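Long-range contacts in p-nitrophenyl phosphatase (Pho2) (PDB 3QGM), which probably hydrolyses phosphate esters as a phosphatase of the haloacid dehalogenase (HAD) superfamily and binds a divalent metal ion, calcium in this crystal: residues V93-G97 / L133-A137; A118-G124 / I145-T150; I19-P25 / R60-L66; R52-L58 / E70-V75. One frame throughout, in Å; residues are numbered along the deposited sequence. Where two conformers were deposited one is given.

Contact 1: V93-G97 / L133-A137; sequences VFTTG and LMTKA
Phe94 reaches from the strand that ends at Thr95 to the helix holding Leu133 and Lys136, and most of the contact gathers round the far end of its ring. CG stands anti to the backbone N (chi1 168°), a setting that carries the ring out from the strand until CZ meets Lys136 CB at 3.4 Å and Leu133 CD1 at 3.6 Å. The lysine chain runs at roughly a right angle to the phenylalanine, and its methylene CD lies 3.8 Å from Phe94 CE1. Only the aliphatic part of Lys136 is used here: the chain bends at its last torsion and NZ turns away to a salt bridge with Glu132. Leu133 divides its two methyls, CD1 going to the ring and CD2 to the carbonyl O of Thr96, 3.7 Å away. Thr96 turns its methyl CG2 to Ala137 CB at 3.8 Å, while OG1, set between the backbone N and the carbonyl carbon (chi1 60°), is hydrogen-bonded to the backbone O of Gly124. Just before it, Thr95 OG1 accepts from Gly97 N at 3.0 Å, an ST turn, and is also hydrogen-bonded to Val122 O on the neighbouring strand. With a leucine in place of Phe94, CB and CD of Lys136 and CD1 of Leu133 would probably lose their contacts with the ring's far end, leaving a gap between strand and helix. No hydrogen bond crosses the interface; it is the apolar helix-on-sheet packing of an alpha/beta domain, with helix 131-143 covering one face of a parallel sheet, away from the metal site.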
loop_
_atom_site.group_PDB
_atom_site.type_symbol
_atom_site.label_atom_id
_atom_site.label_comp_id
_atom_site.label_asym_id
_atom_site.label_seq_id
_atom_site.Cartn_x
_atom_site.Cartn_y
_atom_site.Cartn_z
ATOM N N VAL A 93 0.947 22.041 6.624
ATOM C CA VAL A 93 0.881 20.607 6.634
ATOM C C VAL A 93 -0.389 20.096 5.935
ATOM O O VAL A 93 -1.461 20.732 5.990
ATOM C CB VAL A 93 0.946 20.043 8.094
ATOM C CG1 VAL A 93 2.149 20.579 8.840
ATOM C CG2 VAL A 93 -0.318 20.366 8.895
ATOM N N PHE A 94 -0.237 18.952 5.270
ATOM C CA PHE A 94 -1.339 18.144 4.743
ATOM C C PHE A 94 -1.205 16.772 5.392
ATOM O O PHE A 94 -0.097 16.202 5.473
ATOM C CB PHE A 94 -1.283 18.047 3.229
ATOM C CG PHE A 94 -2.204 17.000 2.669
ATOM C CD1 PHE A 94 -3.536 17.274 2.480
ATOM C CD2 PHE A 94 -1.748 15.732 2.425
ATOM C CE1 PHE A 94 -4.391 16.315 1.999
ATOM C CE2 PHE A 94 -2.592 14.752 1.969
ATOM C CZ PHE A 94 -3.936 15.051 1.756
ATOM N N THR A 95 -2.310 16.288 5.926
ATOM C CA THR A 95 -2.355 14.992 6.592
ATOM C C THR A 95 -3.410 14.030 6.011
ATOM O O THR A 95 -4.455 14.468 5.529
ATOM C CB THR A 95 -2.575 15.157 8.072
ATOM O OG1 THR A 95 -2.439 13.894 8.692
ATOM C CG2 THR A 95 -4.017 15.760 8.353
ATOM N N THR A 96 -3.107 12.727 6.060
ATOM C CA THR A 96 -4.047 11.679 5.686
ATOM C C THR A 96 -4.877 11.256 6.913
ATOM O O THR A 96 -5.773 10.428 6.808
ATOM C CB THR A 96 -3.336 10.414 5.163
ATOM O OG1 THR A 96 -2.462 9.893 6.177
ATOM C CG2 THR A 96 -2.514 10.702 3.911
ATOM N N GLY A 97 -4.579 11.861 8.063
ATOM C CA GLY A 97 -4.977 11.315 9.341
ATOM C C GLY A 97 -6.346 11.747 9.795
ATOM O O GLY A 97 -7.034 12.481 9.113
ATOM N N LEU A 133 -8.249 10.754 -0.999
ATOM C CA LEU A 133 -7.199 11.046 -0.020
ATOM C C LEU A 133 -5.865 10.356 -0.394
ATOM O O LEU A 133 -4.779 10.957 -0.226
ATOM C CB LEU A 133 -7.663 10.635 1.371
ATOM C CG LEU A 133 -6.927 11.145 2.579
ATOM C CD1 LEU A 133 -6.562 12.640 2.437
ATOM C CD2 LEU A 133 -7.849 10.907 3.783
HETATM N N MSE A 134 -5.916 9.143 -0.948
HETATM C CA MSE A 134 -4.672 8.495 -1.371
HETATM C C MSE A 134 -4.048 9.207 -2.568
HETATM O O MSE A 134 -2.833 9.274 -2.675
HETATM C CB MSE A 134 -4.860 7.015 -1.667
HETATM C CG MSE A 134 -3.537 6.333 -1.970
HETATM SE SE MSE A 134 -2.513 5.991 -0.367
HETATM C CE MSE A 134 -3.704 4.629 0.344
ATOM N N THR A 135 -4.869 9.739 -3.462
ATOM C CA THR A 135 -4.384 10.529 -4.581
ATOM C C THR A 135 -3.635 11.735 -4.054
ATOM O O THR A 135 -2.548 12.061 -4.547
ATOM C CB THR A 135 -5.533 10.982 -5.500
ATOM O OG1 THR A 135 -6.113 9.842 -6.116
ATOM C CG2 THR A 135 -5.101 11.910 -6.586
ATOM N N LYS A 136 -4.214 12.403 -3.075
ATOM C CA LYS A 136 -3.569 13.606 -2.532
ATOM C C LYS A 136 -2.211 13.306 -1.906
ATOM O O LYS A 136 -1.268 14.046 -2.103
ATOM C CB LYS A 136 -4.474 14.318 -1.535
ATOM C CG LYS A 136 -5.799 14.869 -2.149
ATOM C CD LYS A 136 -6.500 15.756 -1.140
ATOM C CE LYS A 136 -7.586 16.634 -1.772
ATOM N NZ LYS A 136 -8.927 16.183 -1.341
ATOM N N ALA A 137 -2.143 12.211 -1.156
ATOM C CA ALA A 137 -0.905 11.758 -0.500
ATOM C C ALA A 137 0.117 11.416 -1.544
ATOM O O ALA A 137 1.251 11.848 -1.457
ATOM C CB ALA A 137 -1.187 10.510 0.381
#

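Contact 2: A118-G124 / I145-T150; sequences AEYLVVG and IRYIAT
The ring of Tyr120 has Arg146 CB over one face, displaced toward the rim, and Ile148 CG1 at its edge, 3.8 Å from CD2. Arg146 lies alongside the tyrosine and points the same way: with CG anti to the backbone N (chi1 178°) and a bend at chi2, its CG and CD run along the ring, CG coming to 3.5 Å from Tyr120 CE2. The guanidinium is turned 74° from the ring plane. On the other side of the sheet, Tyr147 receives Leu121 CD2 over one face, a CH-pi contact 4.2 Å from the ring centroid, while Val123 CG2 approaches Tyr147 CE1 obliquely at 3.4 Å. Just before the paired region, Ile145 lays CD1 against Ala118 CB.

Between these layers run two parallel strands, paired from Tyr120 with Arg146 to Val123 with Ala149. Leu121 N donates to Arg146 O (2.9 Å), Ile148 N to Leu121 O, Val123 N to Ile148 O and Thr150 N to Val123 O (3.1 Å). At the start of the pairing, one water bridges Glu119 O and Arg146 N, donating to the former at 2.8 Å.

Helix 131-143 links the two strands in a beta-alpha-beta unit. Four nearly straight backbone bonds probably fix the register, while the side chains add apolar and CH-pi contact and the polar ends of Tyr120 and Arg146 both go to Glu87, which probably helps hold them side by side.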
loop_
_atom_site.group_PDB
_atom_site.type_symbol
_atom_site.label_atom_id
_atom_site.label_comp_id
_atom_site.label_asym_id
_atom_site.label_seq_id
_atom_site.Cartn_x
_atom_site.Cartn_y
_atom_site.Cartn_z
ATOM N N ALA A 118 1.155 22.200 0.864
ATOM C CA ALA A 118 1.857 21.719 2.053
ATOM C C ALA A 118 3.368 21.773 1.932
ATOM O O ALA A 118 3.897 21.473 0.873
ATOM C CB ALA A 118 1.432 20.270 2.356
ATOM N N GLU A 119 4.051 22.114 3.023
ATOM C CA GLU A 119 5.476 21.846 3.172
ATOM C C GLU A 119 5.744 20.480 3.819
ATOM O O GLU A 119 6.836 19.959 3.701
ATOM C CB GLU A 119 6.164 22.890 4.048
ATOM C CG GLU A 119 5.553 24.278 4.005
ATOM C CD GLU A 119 6.037 25.116 5.187
ATOM O OE1 GLU A 119 7.252 24.977 5.497
ATOM O OE2 GLU A 119 5.222 25.852 5.802
ATOM N N TYR A 120 4.768 19.939 4.551
ATOM C CA TYR A 120 4.909 18.629 5.175
ATOM C C TYR A 120 3.737 17.736 4.791
ATOM O O TYR A 120 2.564 18.173 4.815
ATOM C CB TYR A 120 4.940 18.735 6.701
ATOM C CG TYR A 120 6.237 19.246 7.328
ATOM C CD1 TYR A 120 6.585 20.595 7.262
ATOM C CD2 TYR A 120 7.120 18.363 7.986
ATOM C CE1 TYR A 120 7.796 21.054 7.824
ATOM C CE2 TYR A 120 8.333 18.821 8.542
ATOM C CZ TYR A 120 8.640 20.168 8.462
ATOM O OH TYR A 120 9.781 20.615 9.040
ATOM N N LEU A 121 4.069 16.483 4.480
ATOM C CA LEU A 121 3.114 15.417 4.397
ATOM C C LEU A 121 3.154 14.641 5.708
ATOM O O LEU A 121 4.195 14.142 6.093
ATOM C CB LEU A 121 3.459 14.494 3.180
ATOM C CG LEU A 121 2.727 13.147 3.064
ATOM C CD1 LEU A 121 1.180 13.357 3.010
ATOM C CD2 LEU A 121 3.314 12.287 1.821
ATOM N N VAL A 122 2.010 14.528 6.373
ATOM C CA VAL A 122 1.870 13.864 7.652
ATOM C C VAL A 122 0.926 12.663 7.487
ATOM O O VAL A 122 -0.243 12.804 7.172
ATOM C CB VAL A 122 1.350 14.853 8.726
ATOM C CG1 VAL A 122 1.326 14.226 10.098
ATOM C CG2 VAL A 122 2.234 16.103 8.728
ATOM N N VAL A 123 1.485 11.469 7.601
ATOM C CA VAL A 123 0.737 10.270 7.314
ATOM C C VAL A 123 0.348 9.677 8.641
ATOM O O VAL A 123 1.186 9.409 9.456
ATOM C CB VAL A 123 1.604 9.291 6.490
ATOM C CG1 VAL A 123 1.077 7.891 6.634
ATOM C CG2 VAL A 123 1.657 9.728 5.001
ATOM N N GLY A 124 -0.938 9.560 8.887
ATOM C CA GLY A 124 -1.476 8.818 10.010
ATOM C C GLY A 124 -2.643 7.969 9.473
ATOM O O GLY A 124 -3.219 8.282 8.422
ATOM N N ILE A 145 8.018 16.848 -0.879
ATOM C CA ILE A 145 7.962 17.496 0.425
ATOM C C ILE A 145 8.312 16.542 1.559
ATOM O O ILE A 145 8.274 15.329 1.432
ATOM C CB ILE A 145 6.606 18.236 0.649
ATOM C CG1 ILE A 145 5.420 17.273 0.817
ATOM C CG2 ILE A 145 6.324 19.184 -0.561
ATOM C CD1 ILE A 145 4.063 17.981 1.114
ATOM N N ARG A 146 8.729 17.126 2.662
ATOM C CA ARG A 146 9.176 16.396 3.821
ATOM C C ARG A 146 8.007 15.544 4.316
ATOM O O ARG A 146 6.887 16.005 4.381
ATOM C CB ARG A 146 9.620 17.407 4.893
ATOM C CG ARG A 146 10.079 16.809 6.210
ATOM C CD ARG A 146 11.296 17.646 6.713
ATOM N NE ARG A 146 11.806 17.219 8.005
ATOM C CZ ARG A 146 12.736 16.274 8.174
ATOM N NH1 ARG A 146 13.274 15.641 7.135
ATOM N NH2 ARG A 146 13.133 15.965 9.409
ATOM N N TYR A 147 8.304 14.323 4.711
ATOM C CA TYR A 147 7.311 13.296 4.855
ATOM C C TYR A 147 7.495 12.650 6.225
ATOM O O TYR A 147 8.486 11.983 6.494
ATOM C CB TYR A 147 7.467 12.339 3.652
ATOM C CG TYR A 147 6.748 11.009 3.687
ATOM C CD1 TYR A 147 5.711 10.743 4.580
ATOM C CD2 TYR A 147 7.098 10.030 2.774
ATOM C CE1 TYR A 147 5.070 9.500 4.587
ATOM C CE2 TYR A 147 6.474 8.781 2.770
ATOM C CZ TYR A 147 5.455 8.523 3.665
ATOM O OH TYR A 147 4.886 7.273 3.654
ATOM N N ILE A 148 6.522 12.889 7.098
ATOM C CA ILE A 148 6.525 12.342 8.424
ATOM C C ILE A 148 5.382 11.344 8.616
ATOM O O ILE A 148 4.239 11.586 8.204
ATOM C CB ILE A 148 6.328 13.449 9.481
ATOM C CG1 ILE A 148 7.151 14.682 9.099
ATOM C CG2 ILE A 148 6.764 12.897 10.848
ATOM C CD1 ILE A 148 8.626 14.492 9.296
ATOM N N ALA A 149 5.667 10.261 9.292
ATOM C CA ALA A 149 4.612 9.317 9.670
ATOM C C ALA A 149 4.520 9.244 11.201
ATOM O O ALA A 149 5.517 9.278 11.909
ATOM C CB ALA A 149 4.859 7.941 9.067
ATOM N N THR A 150 3.295 9.153 11.689
ATOM C CA THR A 150 3.015 9.084 13.100
ATOM C C THR A 150 3.578 7.821 13.731
ATOM O O THR A 150 4.155 7.841 14.833
ATOM C CB THR A 150 1.474 9.153 13.324
ATOM O OG1 THR A 150 0.817 8.156 12.514
ATOM C CG2 THR A 150 0.912 10.538 12.938
HETATM O O HOH W 1 9.318 19.908 2.406
#

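Contact 3: I19-P25 / R60-L66; sequences IGKSVTP and RLRSFGL
Phe64 points its ring into the hairpin 19-25, which surrounds it on several sides. Pro25 CB lies over one face, 4.0 Å from the ring centroid in a CH-pi contact, and Arg60 O, from the preceding helical turn, sits above the opposite face. At the rim, Val23 O comes to 3.2 Å from CE1 of Phe64 and Ser22 O to 3.7 Å from its CZ. Gly20 CA packs obliquely at CE2, close enough that a CB would probably meet the ring.

Ile19 crosses the phenylalanine at a slant, and its CG2 reaches Phe64 CD2 at 4.0 Å as well as Leu66 CD1 and Leu61 CD2. Arg60 bends at its third torsion (chi3 -55°), which lays the guanidinium across the type II' turn with Val23 CG1 and Ser22 C over one face and puts its CD 3.4 Å from Ser22 O. The same Arg60 O accepts from both Ser63 OG and Phe64 N, and Gly65 closes the helix in a Schellman motif.

No hydrogen bond joins the segments: the aromatic C-H edge faces two carbonyl oxygens, probably a favourable electrostatic match, and apolar contact does the rest at a hairpin whose Ser22 N bonds Asp16, a calcium ligand.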
loop_
_atom_site.group_PDB
_atom_site.type_symbol
_atom_site.label_atom_id
_atom_site.label_comp_id
_atom_site.label_asym_id
_atom_site.label_seq_id
_atom_site.Cartn_x
_atom_site.Cartn_y
_atom_site.Cartn_z
ATOM N N ILE A 19 -1.847 -1.390 30.440
ATOM C CA ILE A 19 -2.717 -0.728 31.432
ATOM C C ILE A 19 -4.207 -0.792 31.086
ATOM O O ILE A 19 -5.097 -0.878 31.974
ATOM C CB ILE A 19 -2.268 0.714 31.601
ATOM C CG1 ILE A 19 -0.850 0.703 32.173
ATOM C CG2 ILE A 19 -3.189 1.491 32.518
ATOM C CD1 ILE A 19 -0.028 1.747 31.529
ATOM N N GLY A 20 -4.482 -0.803 29.798
ATOM C CA GLY A 20 -5.820 -1.015 29.347
ATOM C C GLY A 20 -5.843 -1.683 28.003
ATOM O O GLY A 20 -4.830 -1.850 27.331
ATOM N N LYS A 21 -7.018 -2.106 27.640
ATOM C CA LYS A 21 -7.299 -2.526 26.296
ATOM C C LYS A 21 -8.430 -1.639 25.799
ATOM O O LYS A 21 -9.556 -1.748 26.257
ATOM C CB LYS A 21 -7.706 -3.990 26.296
ATOM C CG LYS A 21 -7.085 -4.785 25.174
ATOM C CD LYS A 21 -7.023 -6.305 25.522
ATOM C CE LYS A 21 -5.784 -6.706 26.405
ATOM N NZ LYS A 21 -5.998 -8.048 27.059
ATOM N N SER A 22 -8.112 -0.717 24.909
ATOM C CA SER A 22 -9.103 0.299 24.505
ATOM C C SER A 22 -9.621 0.957 25.791
ATOM O O SER A 22 -8.824 1.360 26.608
ATOM C CB SER A 22 -10.227 -0.349 23.650
ATOM O OG SER A 22 -11.202 0.597 23.197
ATOM N N VAL A 23 -10.931 1.000 26.023
ATOM C CA VAL A 23 -11.463 1.666 27.196
ATOM C C VAL A 23 -11.548 0.807 28.441
ATOM O O VAL A 23 -12.012 1.273 29.473
ATOM C CB VAL A 23 -12.885 2.216 26.922
ATOM C CG1 VAL A 23 -12.790 3.377 25.880
ATOM C CG2 VAL A 23 -13.810 1.051 26.472
ATOM N N THR A 24 -11.092 -0.439 28.367
ATOM C CA THR A 24 -11.196 -1.320 29.482
ATOM C C THR A 24 -9.859 -1.480 30.231
ATOM O O THR A 24 -8.864 -1.874 29.634
ATOM C CB THR A 24 -11.670 -2.685 28.948
ATOM O OG1 THR A 24 -12.750 -2.438 28.044
ATOM C CG2 THR A 24 -12.112 -3.616 30.088
ATOM N N PRO A 25 -9.841 -1.218 31.545
ATOM C CA PRO A 25 -8.560 -1.253 32.274
ATOM C C PRO A 25 -8.102 -2.682 32.498
ATOM O O PRO A 25 -8.958 -3.511 32.672
ATOM C CB PRO A 25 -8.905 -0.599 33.626
ATOM C CG PRO A 25 -10.393 -0.799 33.810
ATOM C CD PRO A 25 -10.992 -0.976 32.438
ATOM N N ARG A 60 -8.622 9.107 29.347
ATOM C CA ARG A 60 -8.810 7.676 29.521
ATOM C C ARG A 60 -8.049 7.103 30.714
ATOM O O ARG A 60 -8.644 6.393 31.551
ATOM C CB ARG A 60 -8.500 6.921 28.267
ATOM C CG ARG A 60 -8.638 5.401 28.458
ATOM C CD ARG A 60 -8.328 4.680 27.186
ATOM N NE ARG A 60 -9.156 5.192 26.120
ATOM C CZ ARG A 60 -9.036 4.893 24.836
ATOM N NH1 ARG A 60 -8.101 4.052 24.416
ATOM N NH2 ARG A 60 -9.872 5.453 23.967
ATOM N N LEU A 61 -6.757 7.394 30.824
ATOM C CA LEU A 61 -5.988 6.913 31.980
ATOM C C LEU A 61 -6.635 7.346 33.301
ATOM O O LEU A 61 -6.755 6.552 34.238
ATOM C CB LEU A 61 -4.522 7.359 31.951
ATOM C CG LEU A 61 -3.682 6.681 30.834
ATOM C CD1 LEU A 61 -2.261 7.058 30.935
ATOM C CD2 LEU A 61 -3.805 5.195 30.908
ATOM N N ARG A 62 -7.062 8.612 33.371
ATOM C CA ARG A 62 -7.787 9.052 34.567
ATOM C C ARG A 62 -9.082 8.281 34.796
ATOM O O ARG A 62 -9.393 8.015 35.936
ATOM C CB ARG A 62 -8.036 10.567 34.576
ATOM C CG ARG A 62 -6.747 11.387 34.539
ATOM C CD ARG A 62 -7.043 12.844 34.074
ATOM N NE ARG A 62 -5.920 13.729 34.340
ATOM C CZ ARG A 62 -5.854 15.021 33.984
ATOM N NH1 ARG A 62 -6.853 15.622 33.313
ATOM N NH2 ARG A 62 -4.774 15.712 34.305
ATOM N N SER A 63 -9.818 7.904 33.748
ATOM C CA SER A 63 -11.030 7.090 33.927
ATOM C C SER A 63 -10.697 5.705 34.519
ATOM O O SER A 63 -11.567 5.077 35.110
ATOM C CB SER A 63 -11.849 6.945 32.638
ATOM O OG SER A 63 -11.333 5.953 31.745
ATOM N N PHE A 64 -9.460 5.233 34.347
ATOM C CA PHE A 64 -9.004 3.975 34.967
ATOM C C PHE A 64 -8.666 4.141 36.443
ATOM O O PHE A 64 -8.401 3.178 37.145
ATOM C CB PHE A 64 -7.748 3.444 34.246
ATOM C CG PHE A 64 -7.976 3.034 32.809
ATOM C CD1 PHE A 64 -9.241 2.772 32.325
ATOM C CD2 PHE A 64 -6.907 2.893 31.947
ATOM C CE1 PHE A 64 -9.429 2.392 31.027
ATOM C CE2 PHE A 64 -7.102 2.510 30.632
ATOM C CZ PHE A 64 -8.358 2.284 30.169
ATOM N N GLY A 65 -8.603 5.379 36.913
ATOM C CA GLY A 65 -8.357 5.624 38.318
ATOM C C GLY A 65 -6.957 6.114 38.593
ATOM O O GLY A 65 -6.549 6.217 39.750
ATOM N N LEU A 66 -6.203 6.414 37.536
ATOM C CA LEU A 66 -4.818 6.809 37.693
ATOM C C LEU A 66 -4.752 8.331 37.801
ATOM O O LEU A 66 -5.540 9.053 37.171
ATOM C CB LEU A 66 -3.962 6.305 36.509
ATOM C CG LEU A 66 -4.085 4.808 36.169
ATOM C CD1 LEU A 66 -3.042 4.416 35.158
ATOM C CD2 LEU A 66 -3.948 3.947 37.391
#

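Contact 4: R52-L58 / E70-V75; sequences RSRRILL and EDEILV
Arg55 and Arg54 both reach for Glu70, one to each carboxylate oxygen. The stronger link is Arg55 NH2 to Glu70 OE2, a salt bridge with a hydrogen bond of 2.9 Å and 163° at the hydrogen; the acceptor lies in the guanidinium plane but is met from above the carboxylate plane. Arg54 makes longer salt bridges, NH1 to Glu70 OE1 at 3.4 Å and, in one of two conformers of Asp71, NH2 to Asp71 OD1 at 3.5 Å. Its bend at chi3 (61°) tucks the guanidinium beneath Glu70, whose CG rests over one face, and brings CD to 3.3 Å from Ile73 O. Tyr78 adds a cation-pi contact to Arg54. A leucine replacing Arg54 would probably leave Glu70 with Arg55 alone.

Further in, one of two conformers of Ile73 packs CG2 on Arg54 CG and CG1 on Leu58 CD1. Val75 directs CG1 at Arg54 CA, while its CG2 is pressed to 3.2 Å from Leu57 CD1, tighter than usual. Ser53 caps the helix through a weak bond from Ile56 N. Helix residues 54-58 run at 131° to strand 73-75; they belong to the beta-alpha-beta unit 42-47, 54-63, 73-75 of the HAD Rossmann-like core.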
loop_
_atom_site.group_PDB
_atom_site.type_symbol
_atom_site.label_atom_id
_atom_site.label_comp_id
_atom_site.label_asym_id
_atom_site.label_seq_id
_atom_site.Cartn_x
_atom_site.Cartn_y
_atom_site.Cartn_z
ATOM N N ARG A 52 -6.062 9.563 18.094
ATOM C CA ARG A 52 -6.640 10.285 19.219
ATOM C C ARG A 52 -5.635 11.314 19.787
ATOM O O ARG A 52 -4.402 11.120 19.740
ATOM C CB ARG A 52 -7.096 9.316 20.304
ATOM C CG ARG A 52 -8.045 8.183 19.864
ATOM C CD ARG A 52 -9.246 8.612 19.015
ATOM N NE ARG A 52 -10.102 9.661 19.585
ATOM C CZ ARG A 52 -11.146 9.470 20.395
ATOM N NH1 ARG A 52 -11.485 8.258 20.820
ATOM N NH2 ARG A 52 -11.833 10.505 20.829
ATOM N N SER A 53 -6.169 12.443 20.231
ATOM C CA SER A 53 -5.373 13.535 20.761
ATOM C C SER A 53 -4.793 13.114 22.110
ATOM O O SER A 53 -5.294 12.165 22.755
ATOM C CB SER A 53 -6.251 14.767 20.894
ATOM O OG SER A 53 -7.220 14.596 21.922
ATOM N N ARG A 54 -3.764 13.819 22.563
ATOM C CA ARG A 54 -3.167 13.518 23.849
ATOM C C ARG A 54 -4.206 13.553 24.951
ATOM O O ARG A 54 -4.211 12.682 25.835
ATOM C CB ARG A 54 -2.049 14.492 24.216
ATOM C CG ARG A 54 -1.458 14.161 25.580
ATOM C CD ARG A 54 -0.184 14.891 25.953
ATOM N NE ARG A 54 -0.390 16.321 25.992
ATOM C CZ ARG A 54 0.479 17.210 26.490
ATOM N NH1 ARG A 54 0.182 18.485 26.404
ATOM N NH2 ARG A 54 1.653 16.842 27.020
ATOM N N ARG A 55 -5.070 14.556 24.938
ATOM C CA ARG A 55 -5.956 14.725 26.078
ATOM C C ARG A 55 -6.988 13.639 26.150
ATOM O O ARG A 55 -7.395 13.284 27.232
ATOM C CB ARG A 55 -6.592 16.109 26.099
ATOM C CG ARG A 55 -7.341 16.397 27.377
ATOM C CD ARG A 55 -7.494 17.886 27.593
ATOM N NE ARG A 55 -6.199 18.542 27.509
ATOM C CZ ARG A 55 -5.398 18.763 28.543
ATOM N NH1 ARG A 55 -5.752 18.404 29.785
ATOM N NH2 ARG A 55 -4.228 19.369 28.321
ATOM N N ILE A 56 -7.400 13.058 25.022
ATOM C CA ILE A 56 -8.288 11.852 25.101
ATOM C C ILE A 56 -7.648 10.715 25.910
ATOM O O ILE A 56 -8.274 10.112 26.830
ATOM C CB ILE A 56 -8.651 11.329 23.715
ATOM C CG1 ILE A 56 -9.396 12.407 22.905
ATOM C CG2 ILE A 56 -9.349 9.993 23.791
ATOM C CD1 ILE A 56 -10.691 12.862 23.457
ATOM N N LEU A 57 -6.394 10.419 25.585
ATOM C CA LEU A 57 -5.672 9.357 26.293
ATOM C C LEU A 57 -5.375 9.703 27.753
ATOM O O LEU A 57 -5.412 8.825 28.635
ATOM C CB LEU A 57 -4.394 8.987 25.511
ATOM C CG LEU A 57 -4.653 8.200 24.203
ATOM C CD1 LEU A 57 -3.356 7.822 23.477
ATOM C CD2 LEU A 57 -5.453 6.929 24.513
ATOM N N LEU A 58 -5.102 10.973 28.024
ATOM C CA LEU A 58 -5.004 11.495 29.381
ATOM C C LEU A 58 -6.308 11.215 30.100
ATOM O O LEU A 58 -6.322 10.600 31.169
ATOM C CB LEU A 58 -4.710 13.007 29.369
ATOM C CG LEU A 58 -4.546 13.755 30.707
ATOM C CD1 LEU A 58 -3.433 13.067 31.502
ATOM C CD2 LEU A 58 -4.323 15.293 30.576
ATOM N N GLU A 70 -0.825 15.905 32.184
ATOM C CA GLU A 70 -0.444 16.170 30.785
ATOM C C GLU A 70 0.940 15.621 30.374
ATOM O O GLU A 70 1.107 14.875 29.377
ATOM C CB GLU A 70 -0.390 17.703 30.598
ATOM C CG GLU A 70 -1.301 18.276 29.551
ATOM C CD GLU A 70 -1.325 19.797 29.612
ATOM O OE1 GLU A 70 -0.399 20.459 29.073
ATOM O OE2 GLU A 70 -2.283 20.333 30.212
ATOM N N ASP A 71 1.949 16.019 31.123
ATOM C CA ASP A 71 3.304 15.771 30.651
ATOM C C ASP A 71 3.735 14.307 30.818
ATOM O O ASP A 71 4.722 13.891 30.234
ATOM C CB ASP A 71 4.271 16.807 31.241
ATOM C CG ASP A 71 4.013 18.212 30.677
ATOM O OD1 ASP A 71 3.653 18.351 29.481
ATOM O OD2 ASP A 71 4.134 19.183 31.427
ATOM N N GLU A 72 2.945 13.526 31.543
ATOM C CA GLU A 72 3.208 12.106 31.690
ATOM C C GLU A 72 2.664 11.250 30.519
ATOM O O GLU A 72 2.768 10.033 30.603
ATOM C CB GLU A 72 2.553 11.580 32.982
ATOM C CG GLU A 72 3.175 12.057 34.269
ATOM C CD GLU A 72 2.387 11.564 35.479
ATOM O OE1 GLU A 72 1.290 12.105 35.740
ATOM O OE2 GLU A 72 2.842 10.620 36.149
ATOM N N ILE A 73 2.061 11.867 29.493
ATOM C CA ILE A 73 1.449 11.161 28.344
ATOM C C ILE A 73 2.151 11.603 27.068
ATOM O O ILE A 73 2.179 12.798 26.782
ATOM C CB ILE A 73 -0.064 11.534 28.091
ATOM C CG1 ILE A 73 -0.949 11.433 29.336
ATOM C CG2 ILE A 73 -0.643 10.639 27.014
ATOM C CD1 ILE A 73 -1.239 10.054 29.725
ATOM N N LEU A 74 2.713 10.661 26.316
ATOM C CA LEU A 74 3.321 10.954 25.035
ATOM C C LEU A 74 2.680 10.047 23.997
ATOM O O LEU A 74 2.980 8.828 23.945
ATOM C CB LEU A 74 4.849 10.748 25.085
ATOM C CG LEU A 74 5.714 11.246 23.899
ATOM C CD1 LEU A 74 5.550 12.755 23.619
ATOM C CD2 LEU A 74 7.135 10.913 24.155
ATOM N N VAL A 75 1.804 10.628 23.175
ATOM C CA VAL A 75 1.109 9.874 22.138
ATOM C C VAL A 75 1.573 10.380 20.761
ATOM O O VAL A 75 2.011 11.528 20.612
ATOM C CB VAL A 75 -0.433 9.943 22.327
ATOM C CG1 VAL A 75 -0.975 11.420 22.167
ATOM C CG2 VAL A 75 -1.140 8.901 21.397
#

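From the N terminus, the chain passes metal ligands Asp14 and Asp16 and enters the hairpin 19-25, which contact 3 joins to the end of helix 54-63, closing a loop that holds helix 27-38 and strand 42-47. Contact 4 opens at the start of that helix, crosses contact 3 and ends on edge strand 73-75; the two touch through Leu61 and one conformer of Ile73. Both belong to the core bearing the calcium ion. Contacts 1 and 2 come later, in series with 3 and 4, and share the second parallel sheet. They also cross: contact 1 spans strand 120-123, and contact 2 spans helix 131-143. Backbone bonds between strands 92-95 and 120-123 unite them.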